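Local coordinates for bifunctional protein PutA (Bdellovibrio bacteriovorus, PDB 5UR2), which probably oxidises L-proline to L-glutamate in two steps, with a flavin-dependent proline dehydrogenase and an NAD+-dependent L-glutamate gamma-semialdehyde dehydrogenase on one chain, at residues 5-10 with 356-361; 11-16 with 363-368; 18-23 with 394-399. All coordinates share one frame; numbering follows the deposited sequence.

Contact 1 of 3, residues 5-10 with 356-361; sequences DIQSQI and NVRTLA. With P5F (N-propargylglycine-modified flavin adenine dinucleotide), chain F.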
loop_
_atom_site.group_PDB
_atom_site.type_symbol
_atom_site.label_atom_id
_atom_site.label_comp_id
_atom_site.label_asym_id
_atom_site.label_seq_id
_atom_site.Cartn_x
_atom_site.Cartn_y
_atom_site.Cartn_z
ATOM N N ASP B 5 50.252 -16.770 34.848
ATOM C CA ASP B 5 49.840 -15.439 35.285
ATOM C C ASP B 5 50.415 -14.317 34.417
ATOM O O ASP B 5 50.683 -13.226 34.937
ATOM C CB ASP B 5 50.215 -15.217 36.756
ATOM C CG ASP B 5 51.730 -15.014 36.977
ATOM O OD1 ASP B 5 52.536 -15.183 36.032
ATOM O OD2 ASP B 5 52.114 -14.700 38.129
ATOM N N ILE B 6 50.591 -14.540 33.108
ATOM C CA ILE B 6 51.155 -13.490 32.255
ATOM C C ILE B 6 50.251 -12.261 32.257
ATOM O O ILE B 6 50.730 -11.121 32.287
ATOM C CB ILE B 6 51.373 -14.016 30.820
ATOM C CG1 ILE B 6 52.116 -12.995 29.942
ATOM C CG2 ILE B 6 50.045 -14.422 30.174
ATOM C CD1 ILE B 6 53.528 -12.698 30.377
ATOM N N GLN B 7 48.933 -12.478 32.305
ATOM C CA GLN B 7 47.992 -11.369 32.296
ATOM C C GLN B 7 48.216 -10.444 33.484
ATOM O O GLN B 7 48.022 -9.230 33.368
ATOM C CB GLN B 7 46.560 -11.904 32.251
ATOM C CG GLN B 7 46.281 -12.650 30.937
ATOM C CD GLN B 7 46.679 -11.826 29.699
ATOM O OE1 GLN B 7 46.425 -10.622 29.624
ATOM N NE2 GLN B 7 47.360 -12.470 28.757
ATOM N N SER B 8 48.617 -10.997 34.632
ATOM C CA SER B 8 48.939 -10.161 35.783
ATOM C C SER B 8 50.209 -9.347 35.560
ATOM O O SER B 8 50.317 -8.227 36.067
ATOM C CB SER B 8 49.076 -11.018 37.041
ATOM O OG SER B 8 50.439 -11.121 37.418
ATOM N N GLN B 9 51.193 -9.897 34.847
ATOM C CA GLN B 9 52.412 -9.130 34.593
ATOM C C GLN B 9 52.176 -8.029 33.566
ATOM O O GLN B 9 52.786 -6.956 33.646
ATOM C CB GLN B 9 53.529 -10.048 34.121
ATOM C CG GLN B 9 53.772 -11.243 35.021
ATOM C CD GLN B 9 55.012 -12.033 34.630
ATOM O OE1 GLN B 9 56.028 -11.465 34.219
ATOM N NE2 GLN B 9 54.931 -13.352 34.758
ATOM N N ILE B 10 51.303 -8.275 32.590
ATOM C CA ILE B 10 50.952 -7.229 31.634
ATOM C C ILE B 10 50.233 -6.083 32.347
ATOM O O ILE B 10 50.575 -4.907 32.167
ATOM C CB ILE B 10 50.123 -7.822 30.483
ATOM C CG1 ILE B 10 51.007 -8.774 29.670
ATOM C CG2 ILE B 10 49.555 -6.720 29.596
ATOM C CD1 ILE B 10 50.266 -9.563 28.641
ATOM N N ASN B 356 47.325 2.552 22.538
ATOM C CA ASN B 356 46.623 1.857 23.612
ATOM C C ASN B 356 47.645 1.293 24.594
ATOM O O ASN B 356 48.481 0.469 24.208
ATOM C CB ASN B 356 45.759 0.763 22.970
ATOM C CG ASN B 356 44.967 -0.070 23.963
ATOM O OD1 ASN B 356 45.427 -0.379 25.051
ATOM N ND2 ASN B 356 43.760 -0.464 23.559
ATOM N N VAL B 357 47.582 1.736 25.863
ATOM C CA VAL B 357 48.586 1.332 26.852
ATOM C C VAL B 357 48.523 -0.173 27.118
ATOM O O VAL B 357 49.560 -0.813 27.309
ATOM C CB VAL B 357 48.437 2.148 28.153
ATOM C CG1 VAL B 357 49.291 1.552 29.274
ATOM C CG2 VAL B 357 48.875 3.583 27.924
ATOM N N ARG B 358 47.316 -0.764 27.127
ATOM C CA ARG B 358 47.200 -2.221 27.244
ATOM C C ARG B 358 47.966 -2.932 26.131
ATOM O O ARG B 358 48.823 -3.788 26.398
ATOM C CB ARG B 358 45.727 -2.644 27.236
ATOM C CG ARG B 358 45.490 -4.114 26.847
ATOM C CD ARG B 358 45.982 -5.097 27.912
ATOM N NE ARG B 358 46.182 -6.445 27.362
ATOM C CZ ARG B 358 46.271 -7.554 28.100
ATOM N NH1 ARG B 358 46.173 -7.484 29.419
ATOM N NH2 ARG B 358 46.464 -8.737 27.522
ATOM N N THR B 359 47.676 -2.569 24.874
ATOM C CA THR B 359 48.359 -3.152 23.718
ATOM C C THR B 359 49.871 -2.996 23.824
ATOM O O THR B 359 50.628 -3.955 23.621
ATOM C CB THR B 359 47.855 -2.486 22.435
ATOM O OG1 THR B 359 46.423 -2.575 22.376
ATOM C CG2 THR B 359 48.477 -3.159 21.182
ATOM N N LEU B 360 50.331 -1.779 24.114
ATOM C CA LEU B 360 51.766 -1.540 24.230
ATOM C C LEU B 360 52.389 -2.389 25.339
ATOM O O LEU B 360 53.473 -2.956 25.156
ATOM C CB LEU B 360 52.026 -0.051 24.479
ATOM C CG LEU B 360 51.547 0.912 23.380
ATOM C CD1 LEU B 360 51.614 2.367 23.839
ATOM C CD2 LEU B 360 52.383 0.726 22.144
ATOM N N ALA B 361 51.731 -2.470 26.500
ATOM C CA ALA B 361 52.285 -3.225 27.626
ATOM C C ALA B 361 52.340 -4.720 27.325
ATOM O O ALA B 361 53.286 -5.404 27.730
ATOM C CB ALA B 361 51.467 -2.973 28.895
HETATM P PA P5F F . 42.476 1.524 20.056
HETATM O O1A P5F F . 43.072 0.531 21.111
HETATM O O2A P5F F . 41.455 2.446 20.505
HETATM O O5B P5F F . 41.769 0.874 18.898
HETATM C C5B P5F F . 40.848 1.517 18.025
HETATM C C4B P5F F . 40.638 0.621 16.795
HETATM O O4B P5F F . 39.861 -0.523 17.057
HETATM C C3B P5F F . 39.972 1.249 15.606
HETATM O O3B P5F F . 40.822 2.054 14.883
HETATM C C2B P5F F . 39.520 0.072 14.837
HETATM O O2B P5F F . 40.583 -0.429 14.102
HETATM C C1B P5F F . 39.164 -0.901 15.902
HETATM N N9A P5F F . 37.761 -0.940 16.228
HETATM C C8A P5F F . 36.956 0.105 16.662
HETATM N N7A P5F F . 35.721 -0.369 16.873
HETATM C C5A P5F F . 35.679 -1.737 16.600
HETATM C C6A P5F F . 34.692 -2.720 16.621
HETATM N N6A P5F F . 33.351 -2.403 17.023
HETATM N N1A P5F F . 34.981 -3.987 16.265
HETATM C C2A P5F F . 36.228 -4.335 15.885
HETATM N N3A P5F F . 37.209 -3.389 15.825
HETATM C C4A P5F F . 36.981 -2.116 16.172
HETATM N N1 P5F F . 45.429 2.038 9.687
HETATM C C2 P5F F . 45.267 1.303 8.455
HETATM O O2 P5F F . 44.102 0.594 8.269
HETATM N N3 P5F F . 46.293 1.301 7.455
HETATM C C4 P5F F . 47.504 2.017 7.620
HETATM O O4 P5F F . 48.465 1.972 6.601
HETATM C C4X P5F F . 47.673 2.801 8.915
HETATM N N5 P5F F . 48.818 3.682 9.134
HETATM C C5X P5F F . 49.107 4.027 10.540
HETATM C C6 P5F F . 50.492 4.427 10.939
HETATM C C7 P5F F . 50.791 4.675 12.302
HETATM C C7M P5F F . 52.197 5.077 12.692
HETATM C C8 P5F F . 49.780 4.543 13.301
HETATM C C8M P5F F . 50.063 4.795 14.760
HETATM C C9 P5F F . 48.467 4.163 12.933
HETATM C C9A P5F F . 48.143 3.904 11.501
HETATM N N10 P5F F . 46.790 3.489 11.126
HETATM C C10 P5F F . 46.656 2.786 9.880
HETATM C "C1'" P5F F . 45.630 3.596 12.046
HETATM C "C2'" P5F F . 45.542 2.418 13.017
HETATM O "O2'" P5F F . 45.220 1.285 12.304
HETATM C "C3'" P5F F . 44.539 2.597 14.159
HETATM O "O3'" P5F F . 43.278 2.723 13.617
HETATM C "C4'" P5F F . 44.782 3.809 15.047
HETATM O "O4'" P5F F . 46.145 4.062 15.029
HETATM C "C5'" P5F F . 44.198 3.714 16.469
HETATM O "O5'" P5F F . 44.331 2.436 17.060
HETATM P P P5F F . 44.730 2.151 18.606
HETATM O O1P P5F F . 45.481 0.805 18.937
HETATM O O2P P5F F . 45.455 3.504 18.959
HETATM O O3P P5F F . 43.352 2.537 19.410
HETATM C C21 P5F F . 48.129 5.411 7.296
HETATM C C22 P5F F . 48.590 4.521 8.201
HETATM C C23 P5F F . 47.899 5.015 5.827
#
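Helix segments 6-10 and 357-361 pass with their axes 10.9 Å apart at closest, at 118° between their N-to-C directions, and I10 and A361 are the nearest pair of CA atoms, at 5.8 Å. The polar link is between Q7 and R358. The Q7 chain bends at chi2 (-51°), and this brings its amide to the arginine. There OE1 takes two bonds from one guanidinium: R358 NH2 to Q7 OE1 is 2.8 Å, on a lone pair, and R358 NH1 to Q7 OE1 is 3.2 Å and less straight. Amide and guanidinium are nearly coplanar. I10 CG2 covers one face of the guanidinium, 3.5 Å from R358 NH1. R358 is buried, and its charge is met by a salt bridge to E335. A361 CB sits 4.3 Å from I10 CG2. Just before helix 357-369, N356 serves two partners. N356 OD1 accepts from T359 N, an N-cap bond, while N356 ND2 donates to O1A of the modified FAD at 2.7 Å, nearly straight at 169°. Helix 357-369 thus turns R358 to the N-terminal helix and its N-cap N356 to the flavin pyrophosphate, at the border of a proline dehydrogenase barrel's cofactor site.

Contact 2 of 3, residues 11-16 with 363-368; sequences VSRGEE and CMLYAE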
loop_
_atom_site.group_PDB
_atom_site.type_symbol
_atom_site.label_atom_id
_atom_site.label_comp_id
_atom_site.label_asym_id
_atom_site.label_seq_id
_atom_site.Cartn_x
_atom_site.Cartn_y
_atom_site.Cartn_z
ATOM N N VAL B 11 49.259 -6.413 33.204
ATOM C CA VAL B 11 48.554 -5.379 33.964
ATOM C C VAL B 11 49.541 -4.533 34.760
ATOM O O VAL B 11 49.401 -3.305 34.842
ATOM C CB VAL B 11 47.477 -6.005 34.870
ATOM C CG1 VAL B 11 46.955 -4.981 35.878
ATOM C CG2 VAL B 11 46.331 -6.515 34.028
ATOM N N SER B 12 50.547 -5.174 35.363
ATOM C CA SER B 12 51.554 -4.438 36.128
ATOM C C SER B 12 52.323 -3.458 35.248
ATOM O O SER B 12 52.600 -2.327 35.664
ATOM C CB SER B 12 52.518 -5.411 36.814
ATOM O OG SER B 12 51.825 -6.210 37.750
ATOM N N ARG B 13 52.727 -3.891 34.051
ATOM C CA ARG B 13 53.460 -2.992 33.168
ATOM C C ARG B 13 52.601 -1.801 32.762
ATOM O O ARG B 13 53.088 -0.664 32.712
ATOM C CB ARG B 13 53.960 -3.746 31.938
ATOM C CG ARG B 13 54.732 -2.869 30.975
ATOM C CD ARG B 13 55.963 -2.314 31.664
ATOM N NE ARG B 13 56.740 -3.371 32.301
ATOM C CZ ARG B 13 57.697 -4.071 31.700
ATOM N NH1 ARG B 13 58.017 -3.812 30.437
ATOM N NH2 ARG B 13 58.343 -5.024 32.373
ATOM N N GLY B 14 51.317 -2.046 32.474
ATOM C CA GLY B 14 50.421 -0.951 32.138
ATOM C C GLY B 14 50.240 0.029 33.282
ATOM O O GLY B 14 50.167 1.244 33.069
ATOM N N GLU B 15 50.202 -0.481 34.518
ATOM C CA GLU B 15 50.082 0.402 35.673
ATOM C C GLU B 15 51.310 1.292 35.820
ATOM O O GLU B 15 51.184 2.474 36.161
ATOM C CB GLU B 15 49.856 -0.420 36.943
ATOM C CG GLU B 15 48.477 -1.068 37.022
ATOM C CD GLU B 15 48.319 -1.965 38.241
ATOM O OE1 GLU B 15 49.328 -2.199 38.933
ATOM O OE2 GLU B 15 47.189 -2.429 38.510
ATOM N N GLU B 16 52.505 0.751 35.549
ATOM C CA GLU B 16 53.708 1.580 35.572
ATOM C C GLU B 16 53.641 2.679 34.525
ATOM O O GLU B 16 53.940 3.842 34.821
ATOM C CB GLU B 16 54.951 0.724 35.341
ATOM C CG GLU B 16 56.236 1.535 35.183
ATOM C CD GLU B 16 57.437 0.674 34.794
ATOM O OE1 GLU B 16 57.305 -0.575 34.804
ATOM O OE2 GLU B 16 58.512 1.249 34.501
ATOM N N CYS B 363 52.739 -6.074 24.313
ATOM C CA CYS B 363 53.873 -6.258 23.421
ATOM C C CYS B 363 55.189 -6.261 24.197
ATOM O O CYS B 363 56.062 -7.102 23.950
ATOM C CB CYS B 363 53.877 -5.171 22.355
ATOM S SG CYS B 363 52.528 -5.299 21.150
ATOM N N MET B 364 55.340 -5.342 25.152
ATOM C CA MET B 364 56.585 -5.271 25.909
ATOM C C MET B 364 56.860 -6.578 26.625
ATOM O O MET B 364 57.992 -7.075 26.615
ATOM C CB MET B 364 56.537 -4.134 26.927
ATOM C CG MET B 364 56.559 -2.742 26.338
ATOM S SD MET B 364 56.304 -1.499 27.618
ATOM C CE MET B 364 56.366 -0.015 26.621
ATOM N N LEU B 365 55.833 -7.139 27.267
ATOM C CA LEU B 365 56.009 -8.359 28.047
ATOM C C LEU B 365 56.285 -9.551 27.142
ATOM O O LEU B 365 57.197 -10.349 27.407
ATOM C CB LEU B 365 54.769 -8.613 28.914
ATOM C CG LEU B 365 54.899 -8.195 30.376
ATOM C CD1 LEU B 365 55.931 -9.043 31.091
ATOM C CD2 LEU B 365 55.299 -6.740 30.442
ATOM N N TYR B 366 55.517 -9.673 26.055
ATOM C CA TYR B 366 55.732 -10.763 25.110
ATOM C C TYR B 366 57.159 -10.726 24.577
ATOM O O TYR B 366 57.815 -11.772 24.440
ATOM C CB TYR B 366 54.721 -10.673 23.958
ATOM C CG TYR B 366 53.263 -10.864 24.357
ATOM C CD1 TYR B 366 52.888 -11.704 25.406
ATOM C CD2 TYR B 366 52.264 -10.158 23.705
ATOM C CE1 TYR B 366 51.527 -11.856 25.771
ATOM C CE2 TYR B 366 50.915 -10.290 24.066
ATOM C CZ TYR B 366 50.550 -11.141 25.089
ATOM O OH TYR B 366 49.205 -11.250 25.419
ATOM N N ALA B 367 57.674 -9.520 24.306
ATOM C CA ALA B 367 59.076 -9.404 23.916
ATOM C C ALA B 367 59.994 -9.850 25.047
ATOM O O ALA B 367 60.992 -10.541 24.812
ATOM C CB ALA B 367 59.397 -7.969 23.491
ATOM N N GLU B 368 59.673 -9.473 26.289
ATOM C CA GLU B 368 60.569 -9.796 27.400
ATOM C C GLU B 368 60.569 -11.287 27.704
ATOM O O GLU B 368 61.614 -11.852 28.037
ATOM C CB GLU B 368 60.196 -8.994 28.648
ATOM C CG GLU B 368 60.611 -7.539 28.553
ATOM C CD GLU B 368 59.957 -6.651 29.593
ATOM O OE1 GLU B 368 59.462 -7.183 30.616
ATOM O OE2 GLU B 368 59.939 -5.416 29.374
#
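R13 NH1 donates to E368 OE2 at 2.7 Å, an almost straight bond with an angle of 172° at the hydrogen. A second bond runs beside it, from R13 NH2 to E368 OE1 at 3.0 Å. The grip is therefore end-on and two-pronged, one nitrogen to each carboxylate oxygen. It is not flat: guanidinium and carboxylate planes are turned 37° apart. OE2 lies in the guanidinium plane, whereas OE1 is tilted out of it. OE1 is met on its syn lone pair. The two side chains come from opposite directions. E368 is extended beyond CG, while R13 bends at chi2 and chi3, both near +60°, which turns its guanidinium to face E368. This curl lays the arginine against apolar atoms. L365 CD2 stands over the centre of one guanidinium face, 3.8 Å from R13 CZ, and also touches R13 CB at 3.6 Å. M364 crosses the arginine at about a right angle, with its SD 4.0 Å from R13 CG. Two bonds and the leucine methyl together should limit rotation of the guanidinium. E16, one turn on from R13, adds a long salt bridge by charge alone, since its OE1 lies well out of the guanidinium plane. The loop residue Y398 also packs on R13, M364 and E368. The segment axes are 10.1 Å apart at closest. The arrangement is a salt-bridge network of R13, E16 and E368 at a partly buried helix-helix crossing, where the N-terminal helix packs on an outer helix of the proline dehydrogenase barrel.

Contact 3 of 3, residues 18-23 with 394-399; sequences LKRMES and VDMGYR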
loop_
_atom_site.group_PDB
_atom_site.type_symbol
_atom_site.label_atom_id
_atom_site.label_comp_id
_atom_site.label_asym_id
_atom_site.label_seq_id
_atom_site.Cartn_x
_atom_site.Cartn_y
_atom_site.Cartn_z
ATOM N N LEU B 18 51.014 4.099 33.109
ATOM C CA LEU B 18 50.053 5.128 33.492
ATOM C C LEU B 18 50.547 5.950 34.682
ATOM O O LEU B 18 50.226 7.142 34.790
ATOM C CB LEU B 18 48.698 4.487 33.787
ATOM C CG LEU B 18 48.040 3.844 32.552
ATOM C CD1 LEU B 18 46.909 2.918 32.942
ATOM C CD2 LEU B 18 47.519 4.894 31.601
ATOM N N LYS B 19 51.299 5.337 35.600
ATOM C CA LYS B 19 51.830 6.099 36.729
ATOM C C LYS B 19 52.831 7.145 36.255
ATOM O O LYS B 19 52.747 8.318 36.643
ATOM C CB LYS B 19 52.464 5.158 37.757
ATOM C CG LYS B 19 53.067 5.854 38.964
ATOM C CD LYS B 19 52.085 6.811 39.644
ATOM C CE LYS B 19 50.980 6.089 40.414
ATOM N NZ LYS B 19 50.287 7.001 41.385
ATOM N N ARG B 20 53.762 6.741 35.382
ATOM C CA ARG B 20 54.714 7.686 34.806
ATOM C C ARG B 20 53.997 8.809 34.070
ATOM O O ARG B 20 54.439 9.964 34.100
ATOM C CB ARG B 20 55.653 6.978 33.829
ATOM C CG ARG B 20 56.694 6.058 34.411
ATOM C CD ARG B 20 57.366 5.323 33.250
ATOM N NE ARG B 20 58.521 4.514 33.636
ATOM C CZ ARG B 20 59.777 4.952 33.654
ATOM N NH1 ARG B 20 60.052 6.213 33.331
ATOM N NH2 ARG B 20 60.755 4.123 34.003
ATOM N N MET B 21 52.882 8.486 33.405
ATOM C CA MET B 21 52.163 9.489 32.629
ATOM C C MET B 21 51.650 10.613 33.510
ATOM O O MET B 21 51.560 11.759 33.058
ATOM C CB MET B 21 51.003 8.839 31.872
ATOM C CG MET B 21 51.432 8.075 30.635
ATOM S SD MET B 21 50.169 6.932 30.053
ATOM C CE MET B 21 48.762 8.044 29.904
ATOM N N GLU B 22 51.331 10.313 34.772
ATOM C CA GLU B 22 50.889 11.353 35.690
ATOM C C GLU B 22 51.981 12.375 35.963
ATOM O O GLU B 22 51.667 13.512 36.330
ATOM C CB GLU B 22 50.446 10.741 37.017
ATOM C CG GLU B 22 49.458 9.591 36.921
ATOM C CD GLU B 22 49.132 9.019 38.294
ATOM O OE1 GLU B 22 48.334 8.060 38.386
ATOM O OE2 GLU B 22 49.681 9.537 39.288
ATOM N N SER B 23 53.250 12.004 35.787
ATOM C CA SER B 23 54.378 12.888 36.052
ATOM C C SER B 23 54.798 13.717 34.843
ATOM O O SER B 23 55.690 14.561 34.977
ATOM C CB SER B 23 55.578 12.078 36.555
ATOM N N VAL B 394 59.248 6.866 25.309
ATOM C CA VAL B 394 60.621 7.287 25.036
ATOM C C VAL B 394 61.446 7.263 26.316
ATOM O O VAL B 394 62.598 6.808 26.319
ATOM C CB VAL B 394 60.630 8.680 24.376
ATOM C CG1 VAL B 394 62.060 9.177 24.189
ATOM C CG2 VAL B 394 59.887 8.652 23.049
ATOM N N ASP B 395 60.882 7.778 27.416
ATOM C CA ASP B 395 61.593 7.744 28.693
ATOM C C ASP B 395 61.942 6.319 29.096
ATOM O O ASP B 395 62.993 6.086 29.702
ATOM C CB ASP B 395 60.763 8.396 29.800
ATOM C CG ASP B 395 60.600 9.897 29.619
ATOM O OD1 ASP B 395 61.437 10.521 28.922
ATOM O OD2 ASP B 395 59.635 10.450 30.201
ATOM N N MET B 396 61.092 5.349 28.757
ATOM C CA MET B 396 61.373 3.968 29.126
ATOM C C MET B 396 62.437 3.335 28.240
ATOM O O MET B 396 62.747 2.149 28.417
ATOM C CB MET B 396 60.076 3.159 29.094
ATOM C CG MET B 396 59.138 3.569 30.222
ATOM S SD MET B 396 57.467 2.939 30.066
ATOM C CE MET B 396 57.714 1.181 30.325
ATOM N N GLY B 397 62.978 4.092 27.286
ATOM C CA GLY B 397 64.096 3.659 26.480
ATOM C C GLY B 397 63.747 3.037 25.149
ATOM O O GLY B 397 64.654 2.564 24.459
ATOM N N TYR B 398 62.476 3.032 24.758
ATOM C CA TYR B 398 62.063 2.361 23.531
ATOM C C TYR B 398 62.143 3.313 22.344
ATOM O O TYR B 398 62.031 4.536 22.489
ATOM C CB TYR B 398 60.642 1.820 23.666
ATOM C CG TYR B 398 60.480 0.672 24.645
ATOM C CD1 TYR B 398 60.705 -0.644 24.255
ATOM C CD2 TYR B 398 60.076 0.905 25.958
ATOM C CE1 TYR B 398 60.536 -1.702 25.155
ATOM C CE2 TYR B 398 59.912 -0.143 26.866
ATOM C CZ TYR B 398 60.144 -1.443 26.460
ATOM O OH TYR B 398 59.978 -2.479 27.360
ATOM N N ARG B 399 62.315 2.733 21.158
ATOM C CA ARG B 399 62.360 3.500 19.920
ATOM C C ARG B 399 60.941 3.856 19.473
ATOM O O ARG B 399 60.110 2.965 19.257
ATOM C CB ARG B 399 63.083 2.703 18.842
ATOM C CG ARG B 399 63.240 3.466 17.547
ATOM C CD ARG B 399 64.296 2.841 16.649
ATOM N NE ARG B 399 63.888 1.544 16.127
ATOM C CZ ARG B 399 64.286 0.378 16.627
ATOM N NH1 ARG B 399 65.108 0.345 17.670
ATOM N NH2 ARG B 399 63.874 -0.752 16.072
#
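R20 reaches across to M396 and D395 from the last turns of the N-terminal helix. Its CB points toward the other segment, and CG lies anti to the carbonyl carbon (chi1 -72°). From CG the chain runs extended to NE, which carries it out to the end of helix 387-395. R20 CD is the first atom to meet M396, 3.9 Å from M396 CG. R20 NE comes next and makes the nearest approach, 3.6 Å from M396 CG. R20 CZ lies 3.8 Å from M396 CG. M396 CG thus lies over one face of the guanidinium, displaced toward its rim, and the two side chains meet obliquely. At the tip, R20 NH2 lies 4.1 Å from M396 CG. R20 NH1 is 4.2 Å from D395 CB. The charges of these two residues stay apart, with R20 NH1 5.3 Å from D395 OD2. That carboxylate has its main partner elsewhere, in a salt bridge to K391. R20 NE also has a long, weak ion pair with E16. The contact is therefore packing of a methionine methylene on an arginine, with 114 Å² buried in all. M396 also touches R13, I17 and M364, so it sits against both neighbouring helices. Right after it the chain turns. G397 has a positive phi of 95°, and its N bonds back to V394 O in the last helical turn. This is a Schellman motif, and it leads from helix 387-395 toward strand 400-406, a helix-to-strand turn of the proline dehydrogenase TIM barrel, here at the surface.

In the fold
All three contacts use helix 6-22, which meets them in order from its N-terminal to its C-terminal end. The partners 356-361, 363-368 and 394-399 follow in the same order more than 340 residues later, so the contacts cross along the chain. Contacts 1 and 2 share helix 357-369 and have centres about 5 Å apart. Contact 3, at the end of helix 387-395, lies about 12 Å from contact 2 and about 15 Å from contact 1, centre to centre. Y398 and M396 touch M364 and so join contacts 2 and 3. The N-terminal helix thus spans two successive outer helices of the proline dehydrogenase barrel; that of contact 1 is capped by N356, which binds the flavin.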